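Local coordinates for lipoprotein (Bacillus anthracis, PDB 4JG9), which is of unknown function but, as a putative lipoprotein, is probably tethered to the cell membrane by a lipid attached near its N terminus, at residues 43-48 with 156-161; 106-111 with 117-122. All coordinates share one frame; numbering follows the deposited sequence.

Interaction 1 of 2, residues 43-48 with 156-161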
# COMPACT_ATOMS: atom_id res chain seq x y z
N SER A 43 10.05 4.29 0.30
CA SER A 43 11.30 4.84 -0.24
C SER A 43 12.50 3.92 -0.04
O SER A 43 13.51 4.09 -0.73
CB SER A 43 11.59 6.20 0.39
OG SER A 43 11.91 6.03 1.76
N PHE A 44 12.41 2.98 0.89
CA PHE A 44 13.52 2.05 1.13
C PHE A 44 13.48 0.86 0.20
O PHE A 44 14.36 0.00 0.24
CB PHE A 44 13.63 1.61 2.60
CG PHE A 44 12.34 1.08 3.18
CD1 PHE A 44 12.00 -0.27 3.04
CD2 PHE A 44 11.47 1.92 3.87
CE1 PHE A 44 10.81 -0.78 3.59
CE2 PHE A 44 10.28 1.43 4.42
CZ PHE A 44 9.95 0.08 4.29
N PHE A 45 12.49 0.81 -0.67
CA PHE A 45 12.42 -0.28 -1.62
C PHE A 45 13.02 0.10 -2.96
O PHE A 45 12.67 1.12 -3.53
CB PHE A 45 10.99 -0.74 -1.85
CG PHE A 45 10.85 -1.67 -3.02
CD1 PHE A 45 11.16 -3.00 -2.90
CD2 PHE A 45 10.44 -1.19 -4.25
CE1 PHE A 45 11.05 -3.85 -3.98
CE2 PHE A 45 10.32 -2.04 -5.33
CZ PHE A 45 10.63 -3.37 -5.19
N HIS A 46 13.92 -0.73 -3.44
CA HIS A 46 14.54 -0.54 -4.74
C HIS A 46 14.42 -1.82 -5.53
O HIS A 46 14.47 -2.90 -4.97
CB HIS A 46 16.01 -0.15 -4.59
CG HIS A 46 16.24 0.98 -3.64
ND1 HIS A 46 15.89 2.28 -3.92
CD2 HIS A 46 16.80 1.00 -2.41
CE1 HIS A 46 16.21 3.05 -2.90
NE2 HIS A 46 16.77 2.29 -1.97
N LEU A 47 14.25 -1.68 -6.83
CA LEU A 47 14.10 -2.83 -7.70
C LEU A 47 15.34 -3.72 -7.70
O LEU A 47 15.27 -4.90 -7.97
CB LEU A 47 13.75 -2.40 -9.11
CG LEU A 47 12.25 -2.21 -9.34
CD1 LEU A 47 11.97 -1.82 -10.77
CD2 LEU A 47 11.51 -3.48 -8.98
N SER A 48 16.49 -3.13 -7.43
CA SER A 48 17.73 -3.90 -7.49
C SER A 48 17.70 -5.16 -6.62
O SER A 48 18.51 -6.05 -6.85
CB SER A 48 18.94 -3.04 -7.12
OG SER A 48 18.81 -2.51 -5.81
N VAL A 156 8.26 -13.28 -4.69
CA VAL A 156 9.42 -13.05 -3.85
C VAL A 156 9.02 -12.16 -2.67
O VAL A 156 8.28 -11.18 -2.84
CB VAL A 156 10.61 -12.44 -4.62
CG1 VAL A 156 10.25 -11.07 -5.21
CG2 VAL A 156 11.86 -12.35 -3.71
N LEU A 157 9.48 -12.52 -1.49
CA LEU A 157 9.19 -11.74 -0.29
C LEU A 157 10.43 -10.99 0.16
O LEU A 157 11.37 -11.60 0.67
CB LEU A 157 8.72 -12.68 0.81
CG LEU A 157 7.22 -12.94 0.96
CD1 LEU A 157 6.57 -13.18 -0.37
CD2 LEU A 157 7.01 -14.15 1.87
N ASN A 158 10.44 -9.67 -0.02
CA ASN A 158 11.58 -8.85 0.42
C ASN A 158 11.37 -8.35 1.83
O ASN A 158 10.34 -7.74 2.13
CB ASN A 158 11.80 -7.68 -0.53
CG ASN A 158 11.97 -8.13 -1.96
OD1 ASN A 158 13.02 -8.66 -2.33
ND2 ASN A 158 10.92 -7.93 -2.77
N ILE A 159 12.32 -8.63 2.71
CA ILE A 159 12.12 -8.40 4.14
C ILE A 159 13.05 -7.30 4.65
O ILE A 159 14.25 -7.31 4.37
CB ILE A 159 12.32 -9.70 4.95
CG1 ILE A 159 11.33 -10.78 4.50
CG2 ILE A 159 12.17 -9.45 6.44
CD1 ILE A 159 11.95 -12.16 4.51
N TYR A 160 12.48 -6.35 5.38
CA TYR A 160 13.21 -5.22 5.93
C TYR A 160 12.95 -5.17 7.42
O TYR A 160 11.89 -5.57 7.89
CB TYR A 160 12.76 -3.90 5.27
CG TYR A 160 12.93 -3.91 3.77
CD1 TYR A 160 13.96 -3.20 3.16
CD2 TYR A 160 12.05 -4.63 2.96
CE1 TYR A 160 14.12 -3.22 1.78
CE2 TYR A 160 12.20 -4.66 1.58
CZ TYR A 160 13.24 -3.95 1.00
OH TYR A 160 13.38 -3.98 -0.37
N VAL A 161 13.95 -4.72 8.17
CA VAL A 161 13.77 -4.43 9.57
C VAL A 161 14.29 -3.04 9.81
O VAL A 161 15.42 -2.71 9.40
CB VAL A 161 14.51 -5.44 10.47
CG1 VAL A 161 14.48 -4.99 11.93
CG2 VAL A 161 13.93 -6.82 10.28
O HOH W 1 15.31 -2.21 -1.39
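Phe44 and Phe45 lay the N-terminal loop against Tyr160 and Asn158, on one face of an antiparallel β-sheet. The fold holds two such sheets, and strand 153-161 turns Leu157 and Ile159 toward Trp92 of the other one, while Asn158 and Tyr160 receive the loop. The tight part of the contact is aromatic. The CD1 corner of Phe44 sits over one face of the Tyr160 ring, displaced toward its rim, and comes 3.5 Å from Tyr160 CD1; Phe44 CE1 follows at 3.8 Å from Tyr160 CG. The ring centroids are 5.1 Å apart and the planes are inclined at 59°, an oblique aromatic pair. Phe44 reaches this place because its CG stands between the backbone N and the carbonyl carbon (chi1 52°). The other side of the contact is looser. Ser43 and His46 lie on the exposed side, and Phe44 itself is partly exposed, although Ser126 of the second subunit packs on it. Between the loop backbone and the strand a water closes the arrangement: it donates to Phe44 O, accepts from His46 N at 2.9 Å, and is hydrogen-bonded to Tyr160 OH at 2.8 Å from a position in the plane of the phenol ring. The phenol is thereby tied to two loop backbone groups without touching either directly by a hydrogen bond. Phe45, buried, also rests on Ile107 and Leu109, and presents its edge to both strand residues. Tyr160 OH lies 3.5 Å from Phe45 CD1. The Asn158 amide is occupied by Gln168 NE2 and Ile107 O, and its ND2 stands near the plane of the Phe45 ring, 4.3 Å from CE1.

Interaction 2 of 2, residues 106-111 with 117-122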
# COMPACT_ATOMS: atom_id res chain seq x y z
N ILE A 106 7.42 -6.28 4.89
CA ILE A 106 7.46 -7.26 3.83
C ILE A 106 6.91 -6.64 2.56
O ILE A 106 5.76 -6.20 2.52
CB ILE A 106 6.64 -8.49 4.15
CG1 ILE A 106 7.24 -9.23 5.34
CG2 ILE A 106 6.61 -9.42 2.94
CD1 ILE A 106 6.30 -10.24 5.93
N ILE A 107 7.73 -6.61 1.52
CA ILE A 107 7.33 -6.08 0.22
C ILE A 107 7.42 -7.19 -0.81
O ILE A 107 8.50 -7.70 -1.08
CB ILE A 107 8.27 -4.95 -0.20
CG1 ILE A 107 8.27 -3.83 0.86
CG2 ILE A 107 7.88 -4.42 -1.58
CD1 ILE A 107 9.06 -2.60 0.44
N ALA A 108 6.29 -7.53 -1.42
CA ALA A 108 6.20 -8.68 -2.32
C ALA A 108 6.12 -8.28 -3.78
O ALA A 108 5.55 -7.23 -4.13
CB ALA A 108 5.01 -9.54 -1.95
N LEU A 109 6.72 -9.10 -4.63
CA LEU A 109 6.55 -8.95 -6.08
C LEU A 109 6.34 -10.30 -6.72
O LEU A 109 7.04 -11.27 -6.41
CB LEU A 109 7.76 -8.27 -6.72
CG LEU A 109 7.91 -6.79 -6.35
CD1 LEU A 109 9.00 -6.60 -5.32
CD2 LEU A 109 8.15 -5.95 -7.60
N LYS A 110 5.39 -10.35 -7.63
CA LYS A 110 5.15 -11.57 -8.37
C LYS A 110 6.25 -11.75 -9.39
O LYS A 110 6.91 -10.78 -9.79
CB LYS A 110 3.78 -11.52 -9.06
CG LYS A 110 3.29 -12.89 -9.49
CD LYS A 110 1.90 -12.82 -10.06
CE LYS A 110 1.45 -14.24 -10.38
NZ LYS A 110 0.09 -14.27 -10.99
N GLN A 111 6.47 -12.99 -9.80
CA GLN A 111 7.41 -13.28 -10.86
C GLN A 111 7.01 -12.51 -12.10
O GLN A 111 5.84 -12.49 -12.46
CB GLN A 111 7.41 -14.77 -11.15
CG GLN A 111 8.50 -15.18 -12.08
CD GLN A 111 8.47 -16.67 -12.31
OE1 GLN A 111 7.45 -17.32 -12.07
NE2 GLN A 111 9.59 -17.22 -12.77
N THR A 117 3.92 -4.83 -3.80
CA THR A 117 2.67 -4.80 -3.09
C THR A 117 2.88 -5.25 -1.67
O THR A 117 3.80 -6.00 -1.38
CB THR A 117 1.61 -5.69 -3.77
OG1 THR A 117 0.34 -5.48 -3.15
CG2 THR A 117 1.98 -7.14 -3.64
N PRO A 118 2.04 -4.76 -0.78
CA PRO A 118 2.06 -5.20 0.61
C PRO A 118 1.21 -6.45 0.74
O PRO A 118 0.26 -6.61 -0.01
CB PRO A 118 1.40 -4.04 1.35
CG PRO A 118 0.53 -3.40 0.34
CD PRO A 118 1.28 -3.52 -0.95
N LEU A 119 1.52 -7.32 1.69
CA LEU A 119 0.66 -8.41 1.92
C LEU A 119 0.18 -8.46 3.35
O LEU A 119 -0.47 -9.42 3.68
CB LEU A 119 1.30 -9.74 1.50
CG LEU A 119 2.77 -10.01 1.82
CD1 LEU A 119 3.00 -10.10 3.31
CD2 LEU A 119 3.20 -11.29 1.14
N LEU A 120 0.44 -7.51 4.22
CA LEU A 120 -0.10 -7.74 5.55
C LEU A 120 -1.55 -7.29 5.70
O LEU A 120 -1.93 -6.20 5.30
CB LEU A 120 0.80 -7.14 6.62
CG LEU A 120 2.16 -7.81 6.75
CD1 LEU A 120 3.09 -6.95 7.60
CD2 LEU A 120 2.03 -9.20 7.34
N PHE A 121 -2.37 -8.16 6.28
CA PHE A 121 -3.76 -7.87 6.60
C PHE A 121 -3.90 -8.21 8.06
O PHE A 121 -4.34 -9.28 8.43
CB PHE A 121 -4.72 -8.71 5.77
CG PHE A 121 -4.92 -8.20 4.38
CD1 PHE A 121 -4.22 -8.74 3.33
CD2 PHE A 121 -5.81 -7.19 4.13
CE1 PHE A 121 -4.40 -8.27 2.05
CE2 PHE A 121 -6.01 -6.72 2.85
CZ PHE A 121 -5.30 -7.26 1.81
N GLN A 122 -3.50 -7.27 8.90
CA GLN A 122 -3.39 -7.50 10.33
C GLN A 122 -4.70 -7.23 11.08
O GLN A 122 -5.36 -6.21 10.86
CB GLN A 122 -2.27 -6.63 10.89
CG GLN A 122 -0.86 -7.06 10.46
CD GLN A 122 -0.48 -8.47 10.98
OE1 GLN A 122 -0.94 -9.48 10.44
NE2 GLN A 122 0.35 -8.52 12.02
O HOH W 2 3.51 -6.56 3.67
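Thr117 meets Ala108 through a reciprocal pair of backbone hydrogen bonds. Thr117 N donates to Ala108 O at 2.9 Å with an N-H...O angle of 147°; the return bond from Ala108 N to Thr117 O, also 2.9 Å, is straighter at 166°. The threonine methyl CG2 rests 3.6 Å from Ala108 O. Its hydroxyl, with OG1 anti to the backbone N (chi1 -172°), makes a weak bond to Pro118 O, but its stronger partner is the backbone N of Asn40 in the second subunit. The carbonyl of Pro118 accepts from the side chain of that same Asn40. By Leu119 the segment has left the strand, and a water bridges it to 106-111: the water accepts from Leu119 N at 2.9 Å and lies within hydrogen-bonding distance of Ile106 O, to which it probably donates. The Leu119 side chain turns back toward 106-111: CD1 packs 3.7 Å from Ile106 CG2, and CD2 approaches Ala108 CB at 4.0 Å. Leu145 and Met147 of strand 142-147, in the other sheet, pack on Ile106 and Leu119 respectively, so this face is part of the core between sheets. Beyond it, Leu120 bonds through its backbone to Thr129. The whole is a short antiparallel β-hairpin, hydrogen-bonded as a pair at one position and continued by water.

Entering from the N terminus, the chain first passes through 43-48, which meets its partner strand 153-161 over a hundred residues later in the sequence, so that interaction 1 closes a long loop. Within that loop lies interaction 2, a local closure in which 117-122 folds back on 106-111 only a few residues later, so the two nest without crossing. They meet in one sheet, where strands 102-110 and 153-161 are antiparallel neighbours: Asn158 O pairs with Ile107 N, and Phe45 CB packs on Ile107 CD1. Interaction 1 thus fastens the N-terminal loop to this sheet, and interaction 2 adds a short strand to it. Both also touch the second subunit.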